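Local coordinates for protein Aac(6')-ib (Escherichia coli, PDB 2BUE) that probably transfers the acetyl group of acetyl-CoA to the 6'-amino group of aminoglycoside antibiotics such as kanamycin B, and so confers resistance to them, at residues M31-L36 / Q67-V72; L43-I48 / L120-S125; G104-E109 / V178-G183. The protein carries 2 engineered substitutions. All blocks are in the same frame, centred on the assembly; numbering follows the deposited sequence.

Interaction 1 of 3, residues M31-L36 / Q67-V72. With RIO (ribostamycin), chain C.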
loop_
_atom_site.group_PDB
_atom_site.type_symbol
_atom_site.label_atom_id
_atom_site.label_comp_id
_atom_site.label_asym_id
_atom_site.label_seq_id
_atom_site.Cartn_x
_atom_site.Cartn_y
_atom_site.Cartn_z
ATOM N N MET A 31 6.297 1.463 10.911
ATOM C CA MET A 31 6.471 0.138 11.492
ATOM C C MET A 31 7.896 0.013 12.039
ATOM O O MET A 31 8.837 0.573 11.472
ATOM C CB MET A 31 6.251 -0.919 10.404
ATOM C CG MET A 31 6.068 -2.321 10.992
ATOM S SD MET A 31 5.835 -3.604 9.771
ATOM C CE MET A 31 7.470 -3.835 9.135
ATOM N N THR A 32 8.033 -0.725 13.132
ATOM C CA THR A 32 9.338 -1.018 13.716
ATOM C C THR A 32 9.581 -2.521 13.737
ATOM O O THR A 32 8.644 -3.321 13.546
ATOM C CB THR A 32 9.438 -0.471 15.166
ATOM O OG1 THR A 32 8.710 -1.329 16.049
ATOM C CG2 THR A 32 8.879 0.981 15.271
ATOM N N GLU A 33 10.829 -2.909 14.013
ATOM C CA GLU A 33 11.150 -4.335 14.230
ATOM C C GLU A 33 10.254 -5.027 15.282
ATOM O O GLU A 33 10.036 -6.241 15.209
ATOM C CB GLU A 33 12.634 -4.534 14.588
ATOM C CG GLU A 33 13.017 -3.909 15.910
ATOM C CD GLU A 33 14.498 -4.034 16.228
ATOM O OE1 GLU A 33 15.155 -4.982 15.727
ATOM O OE2 GLU A 33 14.996 -3.170 16.987
ATOM N N HIS A 34 9.738 -4.267 16.250
ATOM C CA HIS A 34 8.827 -4.802 17.276
ATOM C C HIS A 34 7.453 -5.225 16.769
ATOM O O HIS A 34 6.720 -5.911 17.477
ATOM C CB HIS A 34 8.688 -3.808 18.426
ATOM C CG HIS A 34 10.008 -3.384 18.970
ATOM N ND1 HIS A 34 10.805 -4.232 19.709
ATOM C CD2 HIS A 34 10.714 -2.240 18.814
ATOM C CE1 HIS A 34 11.931 -3.612 20.022
ATOM N NE2 HIS A 34 11.901 -2.404 19.488
ATOM N N ASP A 35 7.118 -4.809 15.544
ATOM C CA ASP A 35 5.849 -5.146 14.916
ATOM C C ASP A 35 5.903 -6.427 14.068
ATOM O O ASP A 35 4.867 -6.870 13.551
ATOM C CB ASP A 35 5.388 -3.985 14.013
ATOM C CG ASP A 35 5.113 -2.698 14.798
ATOM O OD1 ASP A 35 4.427 -2.769 15.848
ATOM O OD2 ASP A 35 5.604 -1.634 14.359
ATOM N N LEU A 36 7.091 -7.006 13.911
ATOM C CA LEU A 36 7.281 -8.067 12.917
ATOM C C LEU A 36 6.522 -9.340 13.292
ATOM O O LEU A 36 5.934 -9.987 12.419
ATOM C CB LEU A 36 8.757 -8.357 12.656
ATOM C CG LEU A 36 9.519 -7.196 11.995
ATOM C CD1 LEU A 36 10.997 -7.463 12.092
ATOM C CD2 LEU A 36 9.121 -7.016 10.522
ATOM N N GLN A 67 12.456 -10.157 5.512
ATOM C CA GLN A 67 11.941 -9.421 4.355
ATOM C C GLN A 67 11.303 -8.088 4.713
ATOM O O GLN A 67 11.318 -7.153 3.889
ATOM C CB GLN A 67 10.942 -10.274 3.579
ATOM C CG GLN A 67 11.644 -11.448 2.892
ATOM C CD GLN A 67 10.709 -12.486 2.336
ATOM O OE1 GLN A 67 9.628 -12.172 1.831
ATOM N NE2 GLN A 67 11.129 -13.745 2.411
ATOM N N TYR A 68 10.746 -8.002 5.920
ATOM C CA TYR A 68 9.975 -6.809 6.309
ATOM C C TYR A 68 10.655 -5.943 7.376
ATOM O O TYR A 68 10.100 -4.912 7.784
ATOM C CB TYR A 68 8.543 -7.158 6.752
ATOM C CG TYR A 68 7.647 -7.619 5.624
ATOM C CD1 TYR A 68 6.805 -6.706 4.969
ATOM C CD2 TYR A 68 7.640 -8.952 5.214
ATOM C CE1 TYR A 68 5.962 -7.114 3.961
ATOM C CE2 TYR A 68 6.809 -9.383 4.169
ATOM C CZ TYR A 68 5.976 -8.450 3.548
ATOM O OH TYR A 68 5.147 -8.860 2.526
ATOM N N LEU A 69 11.851 -6.342 7.829
ATOM C CA LEU A 69 12.602 -5.489 8.750
ATOM C C LEU A 69 12.732 -4.133 8.066
ATOM O O LEU A 69 13.111 -4.104 6.898
ATOM C CB LEU A 69 13.985 -6.078 9.012
ATOM C CG LEU A 69 14.841 -5.352 10.058
ATOM C CD1 LEU A 69 14.225 -5.421 11.456
ATOM C CD2 LEU A 69 16.267 -5.944 10.012
ATOM N N PRO A 70 12.347 -3.032 8.759
ATOM C CA PRO A 70 12.355 -1.726 8.084
ATOM C C PRO A 70 13.677 -1.402 7.366
ATOM O O PRO A 70 13.663 -0.890 6.252
ATOM C CB PRO A 70 11.985 -0.738 9.207
ATOM C CG PRO A 70 11.055 -1.544 10.084
ATOM C CD PRO A 70 11.769 -2.931 10.111
ATOM N N SER A 71 14.820 -1.736 7.956
ATOM C CA SER A 71 16.110 -1.494 7.288
ATOM C C SER A 71 16.323 -2.297 5.994
ATOM O O SER A 71 17.011 -1.845 5.074
ATOM C CB SER A 71 17.267 -1.748 8.260
ATOM O OG SER A 71 17.244 -3.103 8.685
ATOM N N VAL A 72 15.724 -3.492 5.919
ATOM C CA VAL A 72 15.786 -4.304 4.696
ATOM C C VAL A 72 14.871 -3.706 3.620
ATOM O O VAL A 72 15.252 -3.614 2.457
ATOM C CB VAL A 72 15.384 -5.787 4.969
ATOM C CG1 VAL A 72 15.230 -6.572 3.668
ATOM C CG2 VAL A 72 16.425 -6.477 5.880
HETATM O O1 RIO C . 5.526 -6.670 0.361
HETATM C C1 RIO C . 6.860 -6.249 0.679
HETATM C C2 RIO C . 7.822 -6.880 -0.336
HETATM O O2 RIO C . 7.188 -7.091 -1.615
HETATM C C3 RIO C . 7.420 -5.951 -2.458
HETATM O O3 RIO C . 6.217 -5.167 -2.596
HETATM C C4 RIO C . 5.817 -4.932 -4.004
HETATM C C5 RIO C . 6.519 -3.681 -4.605
HETATM O O4 RIO C . 7.924 -3.866 -4.633
HETATM C C6 RIO C . 6.021 -3.298 -6.010
HETATM N N1 RIO C . 6.631 -1.993 -6.398
HETATM C C7 RIO C . 4.474 -3.158 -6.012
HETATM C C8 RIO C . 3.818 -4.462 -5.514
HETATM N N2 RIO C . 2.338 -4.314 -5.608
HETATM C C9 RIO C . 4.268 -4.787 -4.047
HETATM O O5 RIO C . 3.699 -6.097 -3.758
HETATM C C10 RIO C . 3.183 -6.219 -2.432
HETATM O O6 RIO C . 1.857 -5.752 -2.360
HETATM C C11 RIO C . 0.848 -6.560 -3.064
HETATM C C12 RIO C . -0.523 -5.943 -2.698
HETATM N N3 RIO C . -0.757 -4.713 -3.471
HETATM C C13 RIO C . 0.917 -8.054 -2.626
HETATM O O7 RIO C . 0.020 -8.808 -3.476
HETATM C C14 RIO C . 2.366 -8.583 -2.766
HETATM O O8 RIO C . 2.486 -9.987 -2.397
HETATM C C15 RIO C . 3.346 -7.699 -1.977
HETATM N N4 RIO C . 4.735 -8.131 -2.136
HETATM C C16 RIO C . 8.597 -5.178 -1.808
HETATM O O9 RIO C . 9.659 -5.187 -2.749
HETATM C C17 RIO C . 9.064 -6.077 -0.649
HETATM O O10 RIO C . 10.063 -6.993 -1.175
#
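Met31 and Leu36 bring their methyl groups to the same carbonyl, that of Tyr68, where the loop after strand 26-30 of this GNAT fold packs on the junction between helix 61-68 and helix 70-74. The Met31 chain leaves with CG anti to the backbone N (chi1 -166°), runs straight to SD and bends at the last torsion (chi3 76°), which sets CE 3.1 Å from Tyr68 O, a tight approach. A slim, unbranched thioether suits this buried slot, which Pro80, Ile82 and Leu39 also line. Leu36 uses its fork instead: CD2 rests 3.8 Å from Tyr68 CB, while CD1 meets Leu69 CD1 at 3.9 Å. That same Leu69 methyl also touches the aliphatic base of Glu33, 3.6 Å from its CB, so one branch of a leucine serves two neighbours. Leu69 is the N-cap residue of helix 70-74, and Pro70 follows it in the first turn, where a proline costs no helix hydrogen bond. Its CG lies 3.4 Å from Met31 O, and its ring also packs on Pro80.

No hydrogen bond joins the two segments; bonds within the loop help to shape it, among them Thr32 N to Asp35 OD2 (2.9 Å, 175°), almost straight and on the anti side of a carboxylate that is also salt-bridged to Arg29. Tyr68 turns its ring away from the loop, into the antibiotic pocket, where its OH is bonded by Trp52 NE1 and accepts from the ribose hydroxyl O1 of ribostamycin at 3.1 Å.

Interaction 2 of 3, residues L43-I48 / L120-S125. With COA (coenzyme A), chain B.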
loop_
_atom_site.group_PDB
_atom_site.type_symbol
_atom_site.label_atom_id
_atom_site.label_comp_id
_atom_site.label_asym_id
_atom_site.label_seq_id
_atom_site.Cartn_x
_atom_site.Cartn_y
_atom_site.Cartn_z
ATOM N N LEU A 43 -0.045 -11.797 8.105
ATOM C CA LEU A 43 0.230 -12.288 6.759
ATOM C C LEU A 43 -0.184 -13.753 6.550
ATOM O O LEU A 43 -0.207 -14.250 5.426
ATOM C CB LEU A 43 1.704 -12.062 6.363
ATOM C CG LEU A 43 2.099 -10.586 6.199
ATOM C CD1 LEU A 43 3.595 -10.531 5.965
ATOM C CD2 LEU A 43 1.337 -9.939 5.017
ATOM N N ASN A 44 -0.502 -14.424 7.652
ATOM C CA ASN A 44 -1.002 -15.793 7.602
ATOM C C ASN A 44 -2.503 -15.940 7.873
ATOM O O ASN A 44 -3.021 -17.073 8.006
ATOM C CB ASN A 44 -0.158 -16.671 8.540
ATOM C CG ASN A 44 1.210 -16.983 7.942
ATOM O OD1 ASN A 44 1.340 -17.874 7.094
ATOM N ND2 ASN A 44 2.231 -16.255 8.377
ATOM N N ARG A 45 -3.201 -14.818 7.965
ATOM C CA ARG A 45 -4.663 -14.859 8.057
ATOM C C ARG A 45 -5.250 -15.097 6.670
ATOM O O ARG A 45 -4.778 -14.519 5.686
ATOM C CB ARG A 45 -5.209 -13.602 8.712
ATOM C CG ARG A 45 -4.716 -13.452 10.153
ATOM C CD ARG A 45 -5.316 -12.259 10.832
ATOM N NE ARG A 45 -4.960 -12.281 12.252
ATOM C CZ ARG A 45 -5.135 -11.265 13.084
ATOM N NH1 ARG A 45 -5.671 -10.122 12.657
ATOM N NH2 ARG A 45 -4.770 -11.394 14.348
ATOM N N SER A 46 -6.259 -15.966 6.580
ATOM C CA SER A 46 -6.780 -16.383 5.275
ATOM C C SER A 46 -7.225 -15.220 4.371
ATOM O O SER A 46 -6.982 -15.255 3.162
ATOM C CB SER A 46 -7.909 -17.403 5.443
ATOM O OG SER A 46 -8.974 -16.859 6.196
ATOM N N HIS A 47 -7.861 -14.194 4.941
ATOM C CA HIS A 47 -8.337 -13.067 4.104
ATOM C C HIS A 47 -7.206 -12.242 3.484
ATOM O O HIS A 47 -7.413 -11.495 2.525
ATOM C CB HIS A 47 -9.296 -12.158 4.867
ATOM C CG HIS A 47 -8.641 -11.287 5.889
ATOM N ND1 HIS A 47 -8.305 -11.736 7.153
ATOM C CD2 HIS A 47 -8.283 -9.977 5.847
ATOM C CE1 HIS A 47 -7.769 -10.742 7.840
ATOM N NE2 HIS A 47 -7.732 -9.668 7.067
ATOM N N ILE A 48 -6.017 -12.375 4.057
ATOM C CA ILE A 48 -4.828 -11.672 3.589
ATOM C C ILE A 48 -4.031 -12.550 2.609
ATOM O O ILE A 48 -3.601 -12.106 1.538
ATOM C CB ILE A 48 -3.965 -11.210 4.810
ATOM C CG1 ILE A 48 -4.723 -10.097 5.566
ATOM C CG2 ILE A 48 -2.595 -10.686 4.338
ATOM C CD1 ILE A 48 -4.244 -9.789 6.968
ATOM N N LEU A 120 -3.085 -3.530 3.628
ATOM C CA LEU A 120 -3.990 -4.599 4.045
ATOM C C LEU A 120 -4.603 -4.230 5.400
ATOM O O LEU A 120 -3.974 -3.554 6.224
ATOM C CB LEU A 120 -3.245 -5.940 4.129
ATOM C CG LEU A 120 -2.113 -6.034 5.172
ATOM C CD1 LEU A 120 -2.652 -6.536 6.523
ATOM C CD2 LEU A 120 -0.974 -6.925 4.676
ATOM N N LEU A 121 -5.832 -4.695 5.606
ATOM C CA LEU A 121 -6.494 -4.613 6.903
ATOM C C LEU A 121 -6.333 -5.945 7.645
ATOM O O LEU A 121 -6.614 -7.023 7.106
ATOM C CB LEU A 121 -7.992 -4.306 6.725
ATOM C CG LEU A 121 -8.350 -2.899 6.226
ATOM C CD1 LEU A 121 -9.894 -2.765 6.106
ATOM C CD2 LEU A 121 -7.743 -1.843 7.165
ATOM N N ALA A 122 -5.917 -5.848 8.896
ATOM C CA ALA A 122 -5.571 -7.007 9.713
ATOM C C ALA A 122 -6.742 -7.954 10.036
ATOM O O ALA A 122 -6.538 -9.164 10.130
ATOM C CB ALA A 122 -4.933 -6.526 11.019
ATOM N N ASN A 123 -7.942 -7.393 10.211
ATOM C CA ASN A 123 -9.070 -8.122 10.821
ATOM C C ASN A 123 -10.204 -8.401 9.840
ATOM O O ASN A 123 -10.796 -7.474 9.285
ATOM C CB ASN A 123 -9.596 -7.341 12.029
ATOM C CG ASN A 123 -8.552 -7.198 13.138
ATOM O OD1 ASN A 123 -7.919 -8.176 13.541
ATOM N ND2 ASN A 123 -8.343 -5.986 13.603
ATOM N N ALA A 124 -10.500 -9.683 9.624
ATOM C CA ALA A 124 -11.558 -10.074 8.693
ATOM C C ALA A 124 -12.864 -9.353 9.020
ATOM O O ALA A 124 -13.607 -8.956 8.121
ATOM C CB ALA A 124 -11.762 -11.583 8.730
ATOM N N SER A 125 -13.115 -9.172 10.310
ATOM C CA SER A 125 -14.363 -8.556 10.793
ATOM C C SER A 125 -14.519 -7.090 10.394
ATOM O O SER A 125 -15.632 -6.542 10.426
ATOM C CB SER A 125 -14.492 -8.709 12.316
ATOM O OG SER A 125 -13.531 -7.932 13.008
HETATM N N1A COA B . -16.082 -7.277 -5.093
HETATM C C2A COA B . -16.220 -6.071 -5.641
HETATM N N3A COA B . -16.435 -4.997 -4.896
HETATM C C4A COA B . -16.520 -5.119 -3.559
HETATM C C5A COA B . -16.384 -6.356 -2.953
HETATM C C6A COA B . -16.157 -7.462 -3.758
HETATM N N6A COA B . -16.019 -8.669 -3.198
HETATM N N7A COA B . -16.511 -6.195 -1.637
HETATM C C8A COA B . -16.724 -4.901 -1.414
HETATM N N9A COA B . -16.737 -4.253 -2.584
HETATM C C1B COA B . -16.912 -2.818 -2.776
HETATM C C2B COA B . -17.613 -2.310 -1.532
HETATM O O2B COA B . -19.022 -2.306 -1.782
HETATM C C3B COA B . -17.015 -0.914 -1.391
HETATM O O3B COA B . -17.591 -0.051 -2.377
HETATM P P3B COA B . -18.895 0.818 -2.050
HETATM O O7A COA B . -19.025 1.816 -3.319
HETATM O O8A COA B . -18.539 1.726 -0.772
HETATM O O9A COA B . -20.098 -0.038 -1.851
HETATM C C4B COA B . -15.550 -1.144 -1.794
HETATM O O4B COA B . -15.549 -2.295 -2.683
HETATM C C5B COA B . -14.479 -1.330 -0.717
HETATM O O5B COA B . -14.278 -0.145 0.064
HETATM P P1A COA B . -13.881 -0.326 1.634
HETATM O O1A COA B . -13.237 0.936 2.150
HETATM O O2A COA B . -14.980 -0.914 2.442
HETATM O O3A COA B . -12.738 -1.425 1.478
HETATM P P2A COA B . -12.078 -2.225 2.737
HETATM O O4A COA B . -12.291 -1.445 3.971
HETATM O O5A COA B . -12.437 -3.673 2.686
HETATM O O6A COA B . -10.517 -2.094 2.317
HETATM C CBP COA B . -8.791 -3.495 1.331
HETATM C CCP COA B . -10.016 -2.600 1.050
HETATM C CDP COA B . -8.297 -4.061 -0.021
HETATM C CEP COA B . -7.687 -2.626 1.987
HETATM C CAP COA B . -9.210 -4.658 2.292
HETATM O OAP COA B . -10.426 -5.283 1.828
HETATM C C9P COA B . -8.091 -5.702 2.502
HETATM O O9P COA B . -7.107 -5.418 3.188
HETATM N N8P COA B . -8.281 -6.898 1.900
HETATM C C7P COA B . -7.311 -8.013 1.995
HETATM C C6P COA B . -5.912 -7.587 1.477
HETATM C C5P COA B . -5.934 -6.857 0.112
HETATM O O5P COA B . -6.711 -7.188 -0.788
HETATM N N4P COA B . -5.044 -5.860 -0.024
HETATM C C3P COA B . -4.983 -5.062 -1.268
HETATM C C2P COA B . -4.071 -5.670 -2.331
HETATM S S1P COA B . -3.888 -4.573 -3.808
#
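His47 reaches from helix 46-49 to the end of strand 114-121, whose backbone in this GNAT fold grips the pantetheine arm of coenzyme A. From CB the side chain turns so that CG stands between the backbone N and the carbonyl carbon (chi1 74°), which swings the imidazole across to 120-125. The flat ring fits between two neighbours: CG1 of Ile48 lies over one face, and the CA of Ala124 over the centre of the other. There ND1 is 3.8 Å from Ala124 CB, an off-centre CH-pi contact in which a small side chain lets the backbone come close over the ring. Round the edge, CD2 passes Leu121 O, CE1 comes within 3.0 Å of Ala122 O, and the tip, NE2, donates to Leu121 O at 2.9 Å, with the acceptor close to the ring plane.

Arg45, extended and also salt-bridged to Glu41, holds the next carbonyl: NH1 reaches Ala122 O at 2.8 Å from above the carbonyl plane, yet with the oxygen in the guanidinium plane. A weak second bond goes to Asn123 OD1, while Asn123 ND2 is bonded to Gln126 OE1. Next to these polar groups, Leu120 crosses Ile48 and Leu43 at about right angles, with its CD1 3.6 Å from Ile48 CD1. Leu121 is engaged at both backbone polar atoms: its O by histidine, and its N donating to coenzyme A O9P at 2.8 Å.

Interaction 3 of 3, residues G104-E109 / V178-G183. Engineered in segment 104-109: Trp105 (natural residue Arg). Engineered in segment 178-183: Asp182 (natural residue Tyr). With RIO (ribostamycin), chain C.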
loop_
_atom_site.group_PDB
_atom_site.type_symbol
_atom_site.label_atom_id
_atom_site.label_comp_id
_atom_site.label_asym_id
_atom_site.label_seq_id
_atom_site.Cartn_x
_atom_site.Cartn_y
_atom_site.Cartn_z
ATOM N N GLY A 104 12.627 -5.503 -12.718
ATOM C CA GLY A 104 11.360 -5.868 -13.318
ATOM C C GLY A 104 10.228 -4.931 -12.946
ATOM O O GLY A 104 9.193 -4.933 -13.608
ATOM N N TRP A 105 10.410 -4.166 -11.858
ATOM C CA TRP A 105 9.353 -3.280 -11.362
ATOM C C TRP A 105 9.494 -1.857 -11.904
ATOM O O TRP A 105 10.569 -1.249 -11.789
ATOM C CB TRP A 105 9.359 -3.241 -9.830
ATOM C CG TRP A 105 8.871 -4.496 -9.198
ATOM C CD1 TRP A 105 9.632 -5.506 -8.657
ATOM C CD2 TRP A 105 7.507 -4.864 -9.000
ATOM N NE1 TRP A 105 8.809 -6.488 -8.136
ATOM C CE2 TRP A 105 7.499 -6.139 -8.365
ATOM C CE3 TRP A 105 6.283 -4.267 -9.349
ATOM C CZ2 TRP A 105 6.302 -6.815 -8.038
ATOM C CZ3 TRP A 105 5.095 -4.927 -9.015
ATOM C CH2 TRP A 105 5.112 -6.191 -8.370
ATOM N N TRP A 106 8.405 -1.345 -12.488
ATOM C CA TRP A 106 8.291 0.057 -12.926
ATOM C C TRP A 106 9.453 0.487 -13.809
ATOM O O TRP A 106 9.977 1.589 -13.665
ATOM C CB TRP A 106 8.068 1.012 -11.707
ATOM C CG TRP A 106 7.075 0.359 -10.790
ATOM C CD1 TRP A 106 7.280 -0.049 -9.503
ATOM C CD2 TRP A 106 5.753 -0.081 -11.146
ATOM N NE1 TRP A 106 6.163 -0.693 -9.019
ATOM C CE2 TRP A 106 5.208 -0.730 -10.003
ATOM C CE3 TRP A 106 4.969 0.033 -12.304
ATOM C CZ2 TRP A 106 3.921 -1.292 -9.997
ATOM C CZ3 TRP A 106 3.677 -0.543 -12.308
ATOM C CH2 TRP A 106 3.163 -1.177 -11.149
ATOM N N GLU A 107 9.818 -0.376 -14.756
ATOM C CA GLU A 107 10.997 -0.135 -15.602
ATOM C C GLU A 107 10.841 1.001 -16.622
ATOM O O GLU A 107 11.845 1.489 -17.180
ATOM C CB GLU A 107 11.428 -1.432 -16.295
ATOM C CG GLU A 107 11.953 -2.487 -15.329
ATOM C CD GLU A 107 12.500 -3.712 -16.028
ATOM O OE1 GLU A 107 12.049 -4.010 -17.154
ATOM O OE2 GLU A 107 13.374 -4.379 -15.435
ATOM N N GLU A 108 9.602 1.420 -16.875
ATOM C CA GLU A 108 9.337 2.583 -17.764
ATOM C C GLU A 108 9.238 3.900 -17.005
ATOM O O GLU A 108 9.107 4.968 -17.623
ATOM C CB GLU A 108 8.053 2.417 -18.592
ATOM C CG GLU A 108 7.859 1.056 -19.274
ATOM C CD GLU A 108 9.119 0.495 -19.903
ATOM O OE1 GLU A 108 9.821 1.233 -20.642
ATOM O OE2 GLU A 108 9.403 -0.708 -19.666
ATOM N N GLU A 109 9.264 3.832 -15.671
ATOM C CA GLU A 109 9.152 5.065 -14.892
ATOM C C GLU A 109 10.372 5.976 -15.118
ATOM O O GLU A 109 11.498 5.487 -15.284
ATOM C CB GLU A 109 8.966 4.765 -13.402
ATOM C CG GLU A 109 8.693 6.024 -12.560
ATOM C CD GLU A 109 7.469 6.794 -13.027
ATOM O OE1 GLU A 109 6.350 6.329 -12.745
ATOM O OE2 GLU A 109 7.620 7.879 -13.637
ATOM N N VAL A 178 -1.037 -3.299 -16.919
ATOM C CA VAL A 178 0.404 -3.351 -17.076
ATOM C C VAL A 178 0.998 -4.685 -16.618
ATOM O O VAL A 178 0.445 -5.346 -15.703
ATOM C CB VAL A 178 1.072 -2.166 -16.312
ATOM C CG1 VAL A 178 0.569 -0.829 -16.864
ATOM C CG2 VAL A 178 0.801 -2.271 -14.808
ATOM N N THR A 179 2.118 -5.057 -17.245
ATOM C CA THR A 179 2.815 -6.282 -16.897
ATOM C C THR A 179 3.780 -5.996 -15.771
ATOM O O THR A 179 4.653 -5.151 -15.930
ATOM C CB THR A 179 3.613 -6.865 -18.088
ATOM O OG1 THR A 179 2.688 -7.137 -19.148
ATOM C CG2 THR A 179 4.271 -8.164 -17.667
ATOM N N THR A 180 3.609 -6.696 -14.647
ATOM C CA THR A 180 4.545 -6.585 -13.494
ATOM C C THR A 180 5.148 -7.949 -13.142
ATOM O O THR A 180 4.658 -8.998 -13.611
ATOM C CB THR A 180 3.821 -6.052 -12.235
ATOM O OG1 THR A 180 3.072 -7.128 -11.625
ATOM C CG2 THR A 180 2.902 -4.852 -12.561
ATOM N N PRO A 181 6.203 -7.966 -12.308
ATOM C CA PRO A 181 6.721 -9.260 -11.816
ATOM C C PRO A 181 5.685 -10.139 -11.106
ATOM O O PRO A 181 5.863 -11.369 -11.015
ATOM C CB PRO A 181 7.853 -8.845 -10.865
ATOM C CG PRO A 181 8.338 -7.542 -11.435
ATOM C CD PRO A 181 7.046 -6.838 -11.860
ATOM N N ASP A 182 4.599 -9.535 -10.628
ATOM C CA ASP A 182 3.509 -10.280 -9.986
ATOM C C ASP A 182 2.333 -10.499 -10.945
ATOM O O ASP A 182 1.200 -10.742 -10.504
ATOM C CB ASP A 182 3.032 -9.574 -8.713
ATOM C CG ASP A 182 4.054 -9.683 -7.572
ATOM O OD1 ASP A 182 4.964 -10.536 -7.690
ATOM O OD2 ASP A 182 3.938 -8.936 -6.579
ATOM N N GLY A 183 2.621 -10.410 -12.241
ATOM C CA GLY A 183 1.596 -10.595 -13.290
ATOM C C GLY A 183 0.951 -9.302 -13.759
ATOM O O GLY A 183 1.322 -8.205 -13.336
HETATM O O1 RIO C . 5.526 -6.670 0.361
HETATM C C1 RIO C . 6.860 -6.249 0.679
HETATM C C2 RIO C . 7.822 -6.880 -0.336
HETATM O O2 RIO C . 7.188 -7.091 -1.615
HETATM C C3 RIO C . 7.420 -5.951 -2.458
HETATM O O3 RIO C . 6.217 -5.167 -2.596
HETATM C C4 RIO C . 5.817 -4.932 -4.004
HETATM C C5 RIO C . 6.519 -3.681 -4.605
HETATM O O4 RIO C . 7.924 -3.866 -4.633
HETATM C C6 RIO C . 6.021 -3.298 -6.010
HETATM N N1 RIO C . 6.631 -1.993 -6.398
HETATM C C7 RIO C . 4.474 -3.158 -6.012
HETATM C C8 RIO C . 3.818 -4.462 -5.514
HETATM N N2 RIO C . 2.338 -4.314 -5.608
HETATM C C9 RIO C . 4.268 -4.787 -4.047
HETATM O O5 RIO C . 3.699 -6.097 -3.758
HETATM C C10 RIO C . 3.183 -6.219 -2.432
HETATM O O6 RIO C . 1.857 -5.752 -2.360
HETATM C C11 RIO C . 0.848 -6.560 -3.064
HETATM C C12 RIO C . -0.523 -5.943 -2.698
HETATM N N3 RIO C . -0.757 -4.713 -3.471
HETATM C C13 RIO C . 0.917 -8.054 -2.626
HETATM O O7 RIO C . 0.020 -8.808 -3.476
HETATM C C14 RIO C . 2.366 -8.583 -2.766
HETATM O O8 RIO C . 2.486 -9.987 -2.397
HETATM C C15 RIO C . 3.346 -7.699 -1.977
HETATM N N4 RIO C . 4.735 -8.131 -2.136
HETATM C C16 RIO C . 8.597 -5.178 -1.808
HETATM O O9 RIO C . 9.659 -5.187 -2.749
HETATM C C17 RIO C . 9.064 -6.077 -0.649
HETATM O O10 RIO C . 10.063 -6.993 -1.175
#
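Trp105, an engineered residue (arginine in the natural sequence), lies flat against Pro181, and ribostamycin covers its opposite face. Here the loop between strand 88-97 and strand 114-121 meets the end of strand 173-180 and its turn, at the ribostamycin pocket of the GNAT fold. The pyrrolidine comes over the five-membered part of the indole: Pro181 CG is 3.4 Å from the centroid of that ring and only 9° off its normal, a CH-pi contact squarely over the face. From the other side C6 of the deoxystreptamine ring approaches to 3.5 Å from Trp105 CE3. Asp182, also engineered (naturally tyrosine), takes the edge; its carboxylate stands at 85° to the indole plane, with OD2 3.5 Å from Trp105 CH2.

Trp106 points its six-membered ring along Thr180, whose CG2 is 3.9 Å from Trp106 CH2, and its rim meets Val178 CG2, while CE3 of Trp105 sits over one of its faces. The Tyr96 ring meets it with nearly parallel planes. At the other edge ribostamycin N1 lies in the indole plane, 3.0 Å from Trp106 NE1.

Thr180 suits the strand end because its branches divide the work. OG1 stands between the backbone N and the carbonyl carbon (chi1 79°), by the turn, where it accepts from Asp182 N in an ST turn and donates to Gly183 O at 2.7 Å; CG2 is left to Trp106, and CB packs on Trp105. With no hydrogen bond between the segments, the contact depends on dispersion and polarised C-H groups, the carboxylate at the indole's hydrogen-bearing edge probably adding a mild electrostatic attraction.

How the interactions relate
From the N terminus, interaction 1 opens just after strand 26-30 and closes a mostly helical loop at the junction of helix 61-68 and helix 70-74. Interaction 2 starts within that loop, at 43-48, and closes only at the end of strand 114-121, so the two cross; they also touch, through Leu43 CD1 and Tyr68 CE2. Interaction 3 opens at 104-109, before interaction 2 has closed, crosses it, and ends at the turn after strand 173-180. Interactions 1 and 3 follow in series, yet both reach ribostamycin. Interaction 2 ties the N-terminal helices to the central sheet beside coenzyme A, and interaction 3 joins the loop between strands 88-97 and 114-121 to the outermost strand 173-180.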